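Local atomic coordinates of beta-Ala-His dipeptidase (Homo sapiens, PDB entry 3DLJ), a protein that hydrolyses carnosine, anserine and other Xaa-His dipeptides as a secreted metallopeptidase that binds two zinc ions per subunit. Residues A[61-66]-A[90-95]; A[331-336]-A[342-347]; A[114-119]-A[124-129]. All blocks are in the same frame, centred on the assembly; numbering follows the deposited sequence.

Contact 1. Residues A[61-66]-A[90-95]; sequences DTLQRL and PVILAE
Leu63, near the end of helix 46-65, meets Ile92 and Ala94 of strand 91-96 in a contact made wholly of apolar carbon. One methyl carries it: Leu63 CD1 lies 3.7 Å from Ile92 CG2 and 3.8 Å from Ala94 CB. Ile92 CG2 and Ala94 CB are themselves 3.9 Å apart, so the three carbons form a nearly equilateral triangle, with the leucine tip seated over the groove between the two methyls. The torsions account for this reach. CG of Leu63 stands anti to its carbonyl carbon, and CD1 continues almost fully extended from CA (chi2 -178°), so that branch projects farthest from the helix. On the strand it is the short CG2 branch of Ile92 that answers.

No polar pair joins the two segments; polar atoms are bonded elsewhere, Leu66 O to Arg159 for example. The main chains stay well separated, Leu63 CA lying 7.5 Å from Ala94 CA. All three touching residues are buried.

Strand 91-96 runs between strands 69-73 and 168-174, hydrogen-bonded by its backbone to both. Leu63 also rests on Val70 and Phe171 of those flanking strands and on Ile152 of helix 141-160, and Ile92 touches Ala59 and Ala60 one turn earlier. The contact thus lays helix 46-65, beside helix 141-160, against the mixed sheet of this alpha/beta fold, which also carries strand 104-110 with the zinc ligand His110.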
ATOM      1  N   ASP A  61       7.746 -21.881  -6.255  1.00 38.79           N
ATOM      2  CA  ASP A  61       7.490 -23.026  -7.139  1.00 39.46           C
ATOM      3  C   ASP A  61       6.833 -22.593  -8.434  1.00 38.68           C
ATOM      4  O   ASP A  61       7.164 -23.110  -9.502  1.00 38.09           O
ATOM      5  CB  ASP A  61       6.667 -24.135  -6.474  1.00 40.34           C
ATOM      6  CG  ASP A  61       6.468 -25.329  -7.401  1.00 44.76           C
ATOM      7  OD1 ASP A  61       7.493 -25.853  -7.928  1.00 47.96           O
ATOM      8  OD2 ASP A  61       5.295 -25.724  -7.632  1.00 48.88           O
ATOM      9  N   THR A  62       5.918 -21.637  -8.335  1.00 37.86           N
ATOM     10  CA  THR A  62       5.259 -21.078  -9.506  1.00 37.74           C
ATOM     11  C   THR A  62       6.251 -20.474 -10.496  1.00 37.51           C
ATOM     12  O   THR A  62       6.146 -20.707 -11.693  1.00 37.92           O
ATOM     13  CB  THR A  62       4.191 -20.030  -9.108  1.00 37.37           C
ATOM     14  OG1 THR A  62       3.117 -20.707  -8.477  1.00 37.51           O
ATOM     15  CG2 THR A  62       3.641 -19.280 -10.338  1.00 37.52           C
ATOM     16  N   LEU A  63       7.204 -19.705  -9.981  1.00 37.86           N
ATOM     17  CA  LEU A  63       8.233 -19.054 -10.800  1.00 38.12           C
ATOM     18  C   LEU A  63       9.191 -20.046 -11.444  1.00 38.22           C
ATOM     19  O   LEU A  63       9.534 -19.889 -12.605  1.00 38.45           O
ATOM     20  CB  LEU A  63       9.005 -17.999  -9.991  1.00 37.52           C
ATOM     21  CG  LEU A  63       8.169 -16.805  -9.531  1.00 37.81           C
ATOM     22  CD1 LEU A  63       9.011 -15.775  -8.773  1.00 37.45           C
ATOM     23  CD2 LEU A  63       7.422 -16.161 -10.693  1.00 37.20           C
ATOM     24  N   GLN A  64       9.611 -21.066 -10.692  1.00 38.49           N
ATOM     25  CA  GLN A  64      10.433 -22.142 -11.232  1.00 38.57           C
ATOM     26  C   GLN A  64       9.759 -22.900 -12.382  1.00 38.31           C
ATOM     27  O   GLN A  64      10.401 -23.215 -13.404  1.00 37.54           O
ATOM     28  CB  GLN A  64      10.782 -23.141 -10.138  1.00 39.45           C
ATOM     29  CG  GLN A  64      11.811 -22.665  -9.130  1.00 42.36           C
ATOM     30  CD  GLN A  64      12.496 -23.822  -8.407  1.00 45.44           C
ATOM     31  OE1 GLN A  64      12.630 -24.917  -8.956  1.00 46.37           O
ATOM     32  NE2 GLN A  64      12.950 -23.573  -7.182  1.00 46.00           N
ATOM     33  N   ARG A  65       8.478 -23.212 -12.204  1.00 37.92           N
ATOM     34  CA  ARG A  65       7.716 -23.927 -13.218  1.00 38.12           C
ATOM     35  C   ARG A  65       7.598 -23.107 -14.499  1.00 37.80           C
ATOM     36  O   ARG A  65       7.480 -23.667 -15.579  1.00 37.79           O
ATOM     37  CB  ARG A  65       6.341 -24.357 -12.687  1.00 37.78           C
ATOM     38  CG  ARG A  65       6.420 -25.469 -11.621  1.00 38.90           C
ATOM     39  CD  ARG A  65       5.052 -26.081 -11.293  1.00 39.56           C
ATOM     40  N   LEU A  66       7.660 -21.783 -14.360  1.00 37.70           N
ATOM     41  CA  LEU A  66       7.658 -20.842 -15.486  1.00 37.11           C
ATOM     42  C   LEU A  66       8.984 -20.777 -16.230  1.00 36.15           C
ATOM     43  O   LEU A  66       9.043 -20.268 -17.345  1.00 35.86           O
ATOM     44  CB  LEU A  66       7.325 -19.424 -14.991  1.00 37.57           C
ATOM     45  CG  LEU A  66       5.832 -19.106 -14.894  1.00 40.06           C
ATOM     46  CD1 LEU A  66       5.592 -17.609 -14.987  1.00 40.13           C
ATOM     47  CD2 LEU A  66       5.048 -19.888 -15.994  1.00 40.17           C
ATOM     48  N   PRO A  90      11.099 -15.921   3.615  1.00 38.24           N
ATOM     49  CA  PRO A  90      12.168 -15.678   2.656  1.00 37.66           C
ATOM     50  C   PRO A  90      11.764 -14.656   1.620  1.00 36.97           C
ATOM     51  O   PRO A  90      10.567 -14.425   1.397  1.00 37.22           O
ATOM     52  CB  PRO A  90      12.408 -17.057   2.007  1.00 37.55           C
ATOM     53  CG  PRO A  90      11.154 -17.818   2.224  1.00 38.04           C
ATOM     54  CD  PRO A  90      10.640 -17.323   3.573  1.00 38.63           C
ATOM     55  N   VAL A  91      12.755 -14.003   1.034  1.00 35.92           N
ATOM     56  CA  VAL A  91      12.489 -13.115  -0.067  1.00 35.40           C
ATOM     57  C   VAL A  91      12.808 -13.911  -1.338  1.00 35.49           C
ATOM     58  O   VAL A  91      13.858 -14.550  -1.431  1.00 35.09           O
ATOM     59  CB  VAL A  91      13.294 -11.806   0.021  1.00 34.96           C
ATOM     60  CG1 VAL A  91      13.233 -11.067  -1.301  1.00 33.90           C
ATOM     61  CG2 VAL A  91      12.737 -10.904   1.148  1.00 33.26           C
ATOM     62  N   ILE A  92      11.880 -13.905  -2.291  1.00 35.40           N
ATOM     63  CA  ILE A  92      12.164 -14.499  -3.575  1.00 34.90           C
ATOM     64  C   ILE A  92      12.941 -13.506  -4.412  1.00 34.65           C
ATOM     65  O   ILE A  92      12.518 -12.360  -4.577  1.00 34.40           O
ATOM     66  CB  ILE A  92      10.893 -14.946  -4.308  1.00 35.65           C
ATOM     67  CG1 ILE A  92      10.266 -16.119  -3.557  1.00 35.90           C
ATOM     68  CG2 ILE A  92      11.213 -15.299  -5.792  1.00 33.84           C
ATOM     69  CD1 ILE A  92       8.916 -16.499  -4.065  1.00 38.38           C
ATOM     70  N   LEU A  93      14.099 -13.957  -4.896  1.00 34.28           N
ATOM     71  CA  LEU A  93      14.879 -13.233  -5.888  1.00 34.30           C
ATOM     72  C   LEU A  93      15.017 -14.105  -7.124  1.00 34.51           C
ATOM     73  O   LEU A  93      15.843 -15.028  -7.138  1.00 34.56           O
ATOM     74  CB  LEU A  93      16.261 -12.874  -5.340  1.00 33.85           C
ATOM     75  CG  LEU A  93      16.373 -11.830  -4.219  1.00 32.60           C
ATOM     76  CD1 LEU A  93      17.844 -11.613  -3.915  1.00 30.77           C
ATOM     77  CD2 LEU A  93      15.729 -10.525  -4.621  1.00 29.92           C
ATOM     78  N   ALA A  94      14.216 -13.808  -8.151  1.00 34.74           N
ATOM     79  CA  ALA A  94      14.095 -14.672  -9.340  1.00 35.21           C
ATOM     80  C   ALA A  94      14.449 -13.963 -10.647  1.00 35.94           C
ATOM     81  O   ALA A  94      14.153 -12.779 -10.809  1.00 35.75           O
ATOM     82  CB  ALA A  94      12.690 -15.253  -9.418  1.00 35.12           C
ATOM     83  N   GLU A  95      15.101 -14.685 -11.567  1.00 36.88           N
ATOM     84  CA  GLU A  95      15.405 -14.161 -12.905  1.00 37.48           C
ATOM     85  C   GLU A  95      14.876 -15.080 -14.014  1.00 37.27           C
ATOM     86  O   GLU A  95      15.104 -16.285 -13.999  1.00 37.25           O
ATOM     87  CB  GLU A  95      16.913 -13.813 -13.085  1.00 37.28           C
ATOM     88  CG  GLU A  95      17.851 -14.903 -13.625  1.00 38.12           C
ATOM     89  CD  GLU A  95      19.337 -14.471 -13.716  1.00 38.77           C
ATOM     90  OE1 GLU A  95      20.210 -15.099 -13.073  1.00 38.26           O
ATOM     91  OE2 GLU A  95      19.646 -13.509 -14.452  1.00 41.93           O
TER

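Contact 2. Residues A[331-336]-A[342-347]; sequences EGAFDE and VIPGRV
Ala333 supplies the central bump: its CB sits 3.7 Å from Pro344 CG and 4.1 Å from Val347 CG1, in the shallow hollow between the proline ring and the valine branch. The ring edge formed by Pro344 CB and CG in turn fits over the backbone at Gly332 and Ala333. To one side, Val342 CG1 meets Phe334 CB at 3.9 Å; CG of Phe334 is anti to the backbone N (chi1 177°), which leads the ring away and leaves only CB in the contact. To the other, the chains come closest where Gly332 faces Val347. A beta carbon on Gly332 would run into Arg346 O, and Gly332's own phi of 103° would press that carbon against the preceding carbonyl oxygen as well.

Val347 CA makes a CA-H...O contact of 3.2 Å with Glu331 O. Water 1 lies 2.7 Å from Gly332 O and accepts from Arg346 N. The charged ends turn elsewhere, Glu331 to Lys350 and Arg346 to Glu230, while Met251 of helix 250-258 touches Ala333 and Pro344. The connection between antiparallel strands 324-331 and 346-355 is thus packed back on itself, held by apolar fit and one water bridge rather than charge pairing.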
ATOM      1  N   GLU A 331      -5.626   2.262  21.872  1.00 29.73           N
ATOM      2  CA  GLU A 331      -5.310   0.930  22.421  1.00 30.42           C
ATOM      3  C   GLU A 331      -5.350   1.006  23.974  1.00 29.91           C
ATOM      4  O   GLU A 331      -4.958   2.012  24.536  1.00 29.45           O
ATOM      5  CB  GLU A 331      -3.933   0.480  21.916  1.00 29.40           C
ATOM      6  CG  GLU A 331      -3.450  -0.927  22.417  1.00 31.63           C
ATOM      7  CD  GLU A 331      -1.975  -1.195  22.095  1.00 33.40           C
ATOM      8  OE1 GLU A 331      -1.407  -0.520  21.190  1.00 36.14           O
ATOM      9  OE2 GLU A 331      -1.375  -2.085  22.757  1.00 38.47           O
ATOM     10  N   GLY A 332      -5.883  -0.024  24.631  1.00 30.22           N
ATOM     11  CA  GLY A 332      -5.842  -0.175  26.098  1.00 29.60           C
ATOM     12  C   GLY A 332      -7.116   0.147  26.839  1.00 29.92           C
ATOM     13  O   GLY A 332      -7.164   0.031  28.068  1.00 30.71           O
ATOM     14  N   ALA A 333      -8.137   0.577  26.100  1.00 29.03           N
ATOM     15  CA  ALA A 333      -9.464   0.900  26.629  1.00 29.08           C
ATOM     16  C   ALA A 333     -10.507  -0.175  26.294  1.00 29.02           C
ATOM     17  O   ALA A 333     -10.167  -1.252  25.807  1.00 28.92           O
ATOM     18  CB  ALA A 333      -9.947   2.313  26.106  1.00 28.01           C
ATOM     19  N   PHE A 334     -11.776   0.109  26.571  1.00 29.44           N
ATOM     20  CA  PHE A 334     -12.838  -0.846  26.289  1.00 30.85           C
ATOM     21  C   PHE A 334     -13.339  -0.711  24.849  1.00 31.50           C
ATOM     22  O   PHE A 334     -14.032   0.251  24.529  1.00 32.02           O
ATOM     23  CB  PHE A 334     -14.015  -0.684  27.257  1.00 30.47           C
ATOM     24  CG  PHE A 334     -15.157  -1.609  26.945  1.00 32.43           C
ATOM     25  CD1 PHE A 334     -14.965  -2.987  26.941  1.00 30.95           C
ATOM     26  CD2 PHE A 334     -16.415  -1.107  26.645  1.00 32.59           C
ATOM     27  CE1 PHE A 334     -15.999  -3.842  26.641  1.00 32.11           C
ATOM     28  CE2 PHE A 334     -17.439  -1.960  26.329  1.00 31.51           C
ATOM     29  CZ  PHE A 334     -17.249  -3.316  26.332  1.00 31.61           C
ATOM     30  N   ASP A 335     -13.001  -1.692  24.006  1.00 32.64           N
ATOM     31  CA  ASP A 335     -13.170  -1.599  22.555  1.00 34.06           C
ATOM     32  C   ASP A 335     -14.001  -2.740  21.981  1.00 34.91           C
ATOM     33  O   ASP A 335     -14.213  -2.820  20.781  1.00 35.11           O
ATOM     34  CB  ASP A 335     -11.799  -1.499  21.854  1.00 34.14           C
ATOM     35  CG  ASP A 335     -10.783  -2.566  22.350  1.00 35.15           C
ATOM     36  OD1 ASP A 335      -9.606  -2.218  22.585  1.00 36.40           O
ATOM     37  OD2 ASP A 335     -11.147  -3.744  22.512  1.00 36.87           O
ATOM     38  N   GLU A 336     -14.500  -3.604  22.852  1.00 36.04           N
ATOM     39  CA  GLU A 336     -15.372  -4.698  22.416  1.00 37.84           C
ATOM     40  C   GLU A 336     -16.842  -4.222  22.475  1.00 37.39           C
ATOM     41  O   GLU A 336     -17.119  -3.156  23.031  1.00 37.45           O
ATOM     42  CB  GLU A 336     -15.102  -5.964  23.257  1.00 37.31           C
ATOM     43  CG  GLU A 336     -13.601  -6.182  23.600  1.00 42.73           C
ATOM     44  CD  GLU A 336     -13.127  -5.445  24.911  1.00 49.55           C
ATOM     45  OE1 GLU A 336     -13.574  -5.854  26.017  1.00 53.58           O
ATOM     46  OE2 GLU A 336     -12.294  -4.492  24.851  1.00 48.46           O
ATOM     47  N   VAL A 342     -15.504   0.770  33.133  1.00 30.38           N
ATOM     48  CA  VAL A 342     -14.076   0.701  33.397  1.00 29.74           C
ATOM     49  C   VAL A 342     -13.430   2.067  33.128  1.00 30.18           C
ATOM     50  O   VAL A 342     -13.771   2.742  32.166  1.00 31.79           O
ATOM     51  CB  VAL A 342     -13.391  -0.445  32.535  1.00 29.57           C
ATOM     52  CG1 VAL A 342     -13.370  -0.108  31.033  1.00 24.59           C
ATOM     53  CG2 VAL A 342     -11.982  -0.775  33.053  1.00 25.68           C
ATOM     54  N   ILE A 343     -12.536   2.480  34.010  1.00 30.12           N
ATOM     55  CA  ILE A 343     -11.595   3.563  33.730  1.00 30.03           C
ATOM     56  C   ILE A 343     -10.253   2.895  33.356  1.00 30.51           C
ATOM     57  O   ILE A 343      -9.576   2.377  34.225  1.00 29.96           O
ATOM     58  CB  ILE A 343     -11.367   4.441  34.986  1.00 30.36           C
ATOM     59  CG1 ILE A 343     -12.647   5.178  35.394  1.00 26.93           C
ATOM     60  CG2 ILE A 343     -10.196   5.408  34.792  1.00 28.45           C
ATOM     61  CD1 ILE A 343     -12.615   5.617  36.852  1.00 30.52           C
ATOM     62  N   PRO A 344      -9.897   2.875  32.056  1.00 31.15           N
ATOM     63  CA  PRO A 344      -8.595   2.356  31.584  1.00 31.43           C
ATOM     64  C   PRO A 344      -7.421   3.025  32.301  1.00 31.66           C
ATOM     65  O   PRO A 344      -7.433   4.234  32.465  1.00 31.52           O
ATOM     66  CB  PRO A 344      -8.589   2.735  30.095  1.00 31.03           C
ATOM     67  CG  PRO A 344     -10.036   2.816  29.728  1.00 31.03           C
ATOM     68  CD  PRO A 344     -10.748   3.332  30.932  1.00 31.34           C
ATOM     69  N   GLY A 345      -6.434   2.245  32.736  1.00 31.86           N
ATOM     70  CA  GLY A 345      -5.275   2.794  33.430  1.00 32.68           C
ATOM     71  C   GLY A 345      -4.208   3.324  32.475  1.00 33.63           C
ATOM     72  O   GLY A 345      -3.502   4.273  32.779  1.00 34.32           O
ATOM     73  N   ARG A 346      -4.100   2.724  31.297  1.00 34.33           N
ATOM     74  CA  ARG A 346      -3.060   3.084  30.352  1.00 34.79           C
ATOM     75  C   ARG A 346      -3.615   2.940  28.955  1.00 33.42           C
ATOM     76  O   ARG A 346      -4.052   1.852  28.549  1.00 33.08           O
ATOM     77  CB  ARG A 346      -1.859   2.128  30.517  1.00 35.05           C
ATOM     78  CG  ARG A 346      -0.532   2.699  30.079  1.00 36.47           C
ATOM     79  CD  ARG A 346       0.580   1.642  30.267  1.00 38.38           C
ATOM     80  NE  ARG A 346       0.792   0.930  29.014  1.00 45.85           N
ATOM     81  CZ  ARG A 346       1.986   0.713  28.473  1.00 49.67           C
ATOM     82  NH1 ARG A 346       2.080   0.070  27.301  1.00 48.96           N
ATOM     83  NH2 ARG A 346       3.082   1.135  29.112  1.00 50.04           N
ATOM     84  N   VAL A 347      -3.566   4.032  28.211  1.00 32.36           N
ATOM     85  CA  VAL A 347      -4.146   4.083  26.876  1.00 31.25           C
ATOM     86  C   VAL A 347      -3.160   4.714  25.889  1.00 31.58           C
ATOM     87  O   VAL A 347      -2.325   5.550  26.280  1.00 31.72           O
ATOM     88  CB  VAL A 347      -5.474   4.893  26.896  1.00 31.45           C
ATOM     89  CG1 VAL A 347      -6.548   4.123  27.623  1.00 29.31           C
ATOM     90  CG2 VAL A 347      -5.252   6.255  27.578  1.00 28.19           C
TER
HETATM   91  O   HOH W   1      -5.693   0.118  30.328  1.00 25.09           O

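Contact 3. Residues A[114-119]-A[124-129]; sequences QPADRG and TDPYVL
Arg118 turns one face of its guanidinium to the peptide link between Thr124 and Asp125, with Asp125 N 3.6 Å above the plane. Its chain runs extended from CG to NE to get there. Opposite charge is near but not paired: Arg118 NH1 is 4.5 Å from Asp125 OD2. Deeper in, Ala116 CB presses on Pro126 CB at 3.5 Å, unusually tight, and also lies 4.1 Å from Tyr127 CE1.

Water 2 joins the two segments. It accepts from Ala116 N at 3.0 Å and lies 2.6 Å from Tyr127 OH, in the plane of the ring at its edge. A valine in place of Tyr127 has no hydroxyl, so water 2 would probably be held by Ala116 N alone within the two segments, with a gap opening beside Ala116 CB.

Behind this shell stands a type I turn from Asp125 to Val128, closed by Val128 N to Asp125 O at 2.9 Å. Asp125 OD1 adds an Asx turn, accepting from Tyr127 N (3.1 Å, N-H...O 162°) from above the carboxylate plane, which helps fix where the tyrosine starts.

Arg139 holds both sides, its side chain bonding Gln114 O and Pro115 O and its backbone Pro126. Gln114 NE2 bonds the zinc ligand Glu178, so this loop borders the metal site. The contact lies between strands 104-110 and 130-132, with Thr124 resting on Tyr137 of strand 135-137.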
ATOM      1  N   GLN A 114      -2.802  -7.865   5.099  1.00 33.03           N
ATOM      2  CA  GLN A 114      -3.377  -7.292   6.314  1.00 33.62           C
ATOM      3  C   GLN A 114      -4.314  -8.325   6.947  1.00 34.60           C
ATOM      4  O   GLN A 114      -4.946  -9.100   6.217  1.00 34.38           O
ATOM      5  CB  GLN A 114      -4.170  -6.021   5.980  1.00 33.35           C
ATOM      6  CG  GLN A 114      -3.303  -4.772   5.750  1.00 35.34           C
ATOM      7  CD  GLN A 114      -2.683  -4.227   7.056  1.00 38.42           C
ATOM      8  OE1 GLN A 114      -3.356  -4.133   8.078  1.00 39.60           O
ATOM      9  NE2 GLN A 114      -1.406  -3.879   7.014  1.00 37.39           N
ATOM     10  N   PRO A 115      -4.414  -8.344   8.295  1.00 35.21           N
ATOM     11  CA  PRO A 115      -5.353  -9.251   8.961  1.00 36.42           C
ATOM     12  C   PRO A 115      -6.780  -9.093   8.429  1.00 37.74           C
ATOM     13  O   PRO A 115      -7.167  -8.017   7.980  1.00 37.75           O
ATOM     14  CB  PRO A 115      -5.303  -8.802  10.423  1.00 36.05           C
ATOM     15  CG  PRO A 115      -3.939  -8.220  10.595  1.00 34.96           C
ATOM     16  CD  PRO A 115      -3.666  -7.521   9.262  1.00 35.60           C
ATOM     17  N   ALA A 116      -7.544 -10.174   8.470  1.00 39.34           N
ATOM     18  CA  ALA A 116      -8.939 -10.137   8.114  1.00 41.23           C
ATOM     19  C   ALA A 116      -9.710 -11.042   9.050  1.00 43.27           C
ATOM     20  O   ALA A 116      -9.546 -12.274   9.055  1.00 43.57           O
ATOM     21  CB  ALA A 116      -9.131 -10.574   6.681  1.00 40.80           C
ATOM     22  N   ASP A 117     -10.549 -10.436   9.872  1.00 45.37           N
ATOM     23  CA  ASP A 117     -11.475 -11.224  10.652  1.00 47.13           C
ATOM     24  C   ASP A 117     -12.845 -10.990  10.080  1.00 46.78           C
ATOM     25  O   ASP A 117     -13.230  -9.852   9.828  1.00 46.63           O
ATOM     26  CB  ASP A 117     -11.405 -10.841  12.137  1.00 48.24           C
ATOM     27  CG  ASP A 117     -10.300 -11.601  12.888  1.00 52.97           C
ATOM     28  OD1 ASP A 117      -9.509 -12.345  12.240  1.00 57.07           O
ATOM     29  OD2 ASP A 117     -10.223 -11.452  14.134  1.00 57.22           O
ATOM     30  N   ARG A 118     -13.575 -12.070   9.860  1.00 47.47           N
ATOM     31  CA  ARG A 118     -14.931 -11.983   9.334  1.00 48.18           C
ATOM     32  C   ARG A 118     -15.862 -11.150  10.221  1.00 48.72           C
ATOM     33  O   ARG A 118     -16.721 -10.419   9.720  1.00 48.92           O
ATOM     34  CB  ARG A 118     -15.493 -13.377   9.113  1.00 48.19           C
ATOM     35  CG  ARG A 118     -16.738 -13.354   8.312  1.00 48.10           C
ATOM     36  CD  ARG A 118     -17.124 -14.744   7.919  1.00 50.28           C
ATOM     37  NE  ARG A 118     -18.291 -14.650   7.070  1.00 50.39           N
ATOM     38  CZ  ARG A 118     -18.715 -15.612   6.273  1.00 51.55           C
ATOM     39  NH1 ARG A 118     -18.063 -16.776   6.219  1.00 49.39           N
ATOM     40  NH2 ARG A 118     -19.799 -15.391   5.528  1.00 52.62           N
ATOM     41  N   GLY A 119     -15.665 -11.234  11.535  1.00 49.36           N
ATOM     42  CA  GLY A 119     -16.409 -10.398  12.489  1.00 49.91           C
ATOM     43  C   GLY A 119     -16.186  -8.899  12.359  1.00 50.40           C
ATOM     44  O   GLY A 119     -16.947  -8.103  12.929  1.00 50.59           O
ATOM     45  N   THR A 124     -18.511 -11.825   3.202  1.00 39.33           N
ATOM     46  CA  THR A 124     -18.009 -13.090   2.689  1.00 38.05           C
ATOM     47  C   THR A 124     -16.897 -13.551   3.610  1.00 37.61           C
ATOM     48  O   THR A 124     -16.406 -12.788   4.450  1.00 37.74           O
ATOM     49  CB  THR A 124     -17.445 -12.947   1.247  1.00 38.75           C
ATOM     50  OG1 THR A 124     -16.354 -12.016   1.242  1.00 38.48           O
ATOM     51  CG2 THR A 124     -18.524 -12.492   0.258  1.00 37.95           C
ATOM     52  N   ASP A 125     -16.503 -14.808   3.471  1.00 37.22           N
ATOM     53  CA  ASP A 125     -15.326 -15.310   4.164  1.00 36.80           C
ATOM     54  C   ASP A 125     -14.084 -14.660   3.504  1.00 36.62           C
ATOM     55  O   ASP A 125     -13.818 -14.899   2.320  1.00 36.38           O
ATOM     56  CB  ASP A 125     -15.303 -16.842   4.081  1.00 36.72           C
ATOM     57  CG  ASP A 125     -14.110 -17.450   4.781  1.00 37.22           C
ATOM     58  OD1 ASP A 125     -13.106 -16.755   4.970  1.00 39.60           O
ATOM     59  OD2 ASP A 125     -14.152 -18.647   5.128  1.00 41.08           O
ATOM     60  N   PRO A 126     -13.332 -13.825   4.264  1.00 36.33           N
ATOM     61  CA  PRO A 126     -12.202 -13.048   3.705  1.00 35.83           C
ATOM     62  C   PRO A 126     -11.181 -13.864   2.907  1.00 35.11           C
ATOM     63  O   PRO A 126     -10.550 -13.338   2.005  1.00 34.80           O
ATOM     64  CB  PRO A 126     -11.525 -12.446   4.951  1.00 36.01           C
ATOM     65  CG  PRO A 126     -12.134 -13.112   6.117  1.00 36.07           C
ATOM     66  CD  PRO A 126     -13.496 -13.570   5.704  1.00 36.22           C
ATOM     67  N   TYR A 127     -11.044 -15.144   3.247  1.00 35.46           N
ATOM     68  CA  TYR A 127     -10.056 -16.029   2.644  1.00 34.99           C
ATOM     69  C   TYR A 127     -10.650 -17.018   1.638  1.00 34.63           C
ATOM     70  O   TYR A 127      -9.973 -17.951   1.185  1.00 34.69           O
ATOM     71  CB  TYR A 127      -9.235 -16.731   3.730  1.00 35.10           C
ATOM     72  CG  TYR A 127      -8.355 -15.762   4.497  1.00 35.18           C
ATOM     73  CD1 TYR A 127      -8.641 -15.417   5.842  1.00 36.36           C
ATOM     74  CD2 TYR A 127      -7.271 -15.150   3.877  1.00 34.42           C
ATOM     75  CE1 TYR A 127      -7.839 -14.498   6.541  1.00 36.17           C
ATOM     76  CE2 TYR A 127      -6.463 -14.237   4.568  1.00 35.64           C
ATOM     77  CZ  TYR A 127      -6.750 -13.909   5.882  1.00 35.62           C
ATOM     78  OH  TYR A 127      -5.931 -13.011   6.518  1.00 36.01           O
ATOM     79  N   VAL A 128     -11.915 -16.809   1.292  1.00 33.98           N
ATOM     80  CA  VAL A 128     -12.551 -17.578   0.208  1.00 33.77           C
ATOM     81  C   VAL A 128     -12.895 -16.570  -0.895  1.00 33.38           C
ATOM     82  O   VAL A 128     -13.862 -15.821  -0.737  1.00 32.55           O
ATOM     83  CB  VAL A 128     -13.855 -18.312   0.667  1.00 33.76           C
ATOM     84  CG1 VAL A 128     -14.516 -19.026  -0.524  1.00 32.76           C
ATOM     85  CG2 VAL A 128     -13.577 -19.304   1.797  1.00 33.12           C
ATOM     86  N   LEU A 129     -12.108 -16.539  -1.979  1.00 33.21           N
ATOM     87  CA  LEU A 129     -12.388 -15.608  -3.101  1.00 33.49           C
ATOM     88  C   LEU A 129     -13.806 -15.881  -3.614  1.00 34.14           C
ATOM     89  O   LEU A 129     -14.118 -16.995  -4.004  1.00 33.75           O
ATOM     90  CB  LEU A 129     -11.353 -15.720  -4.238  1.00 32.83           C
ATOM     91  CG  LEU A 129     -11.307 -14.627  -5.332  1.00 33.23           C
ATOM     92  CD1 LEU A 129     -10.576 -13.354  -4.850  1.00 29.66           C
ATOM     93  CD2 LEU A 129     -10.675 -15.144  -6.645  1.00 32.03           C
TER
HETATM   94  O   HOH W   2      -5.958 -12.658   9.118  1.00 33.14           O

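How the contacts relate
The three contacts are separate, with no atoms shared or touching. Contact 3 is the one next to the catalytic centre: the Gln114 side chain lies about 5 Å from a bound zinc ion. Contact 1 packs the sheet that carries the ligand His110, whose side chain is about 10 Å from that of Ile92. Contact 2 is remote from the annotated sites, where strands 324-331 and 346-355 of the second mixed sheet adjoin the two-stranded sheet of 238-239 and 342-343. Centres of contacts 1 and 2 are about 45 Å apart; contact 3 lies about 27 Å from the first and about 26 Å from the second, centre to centre, its nearest atoms about 10 Å from contact 2.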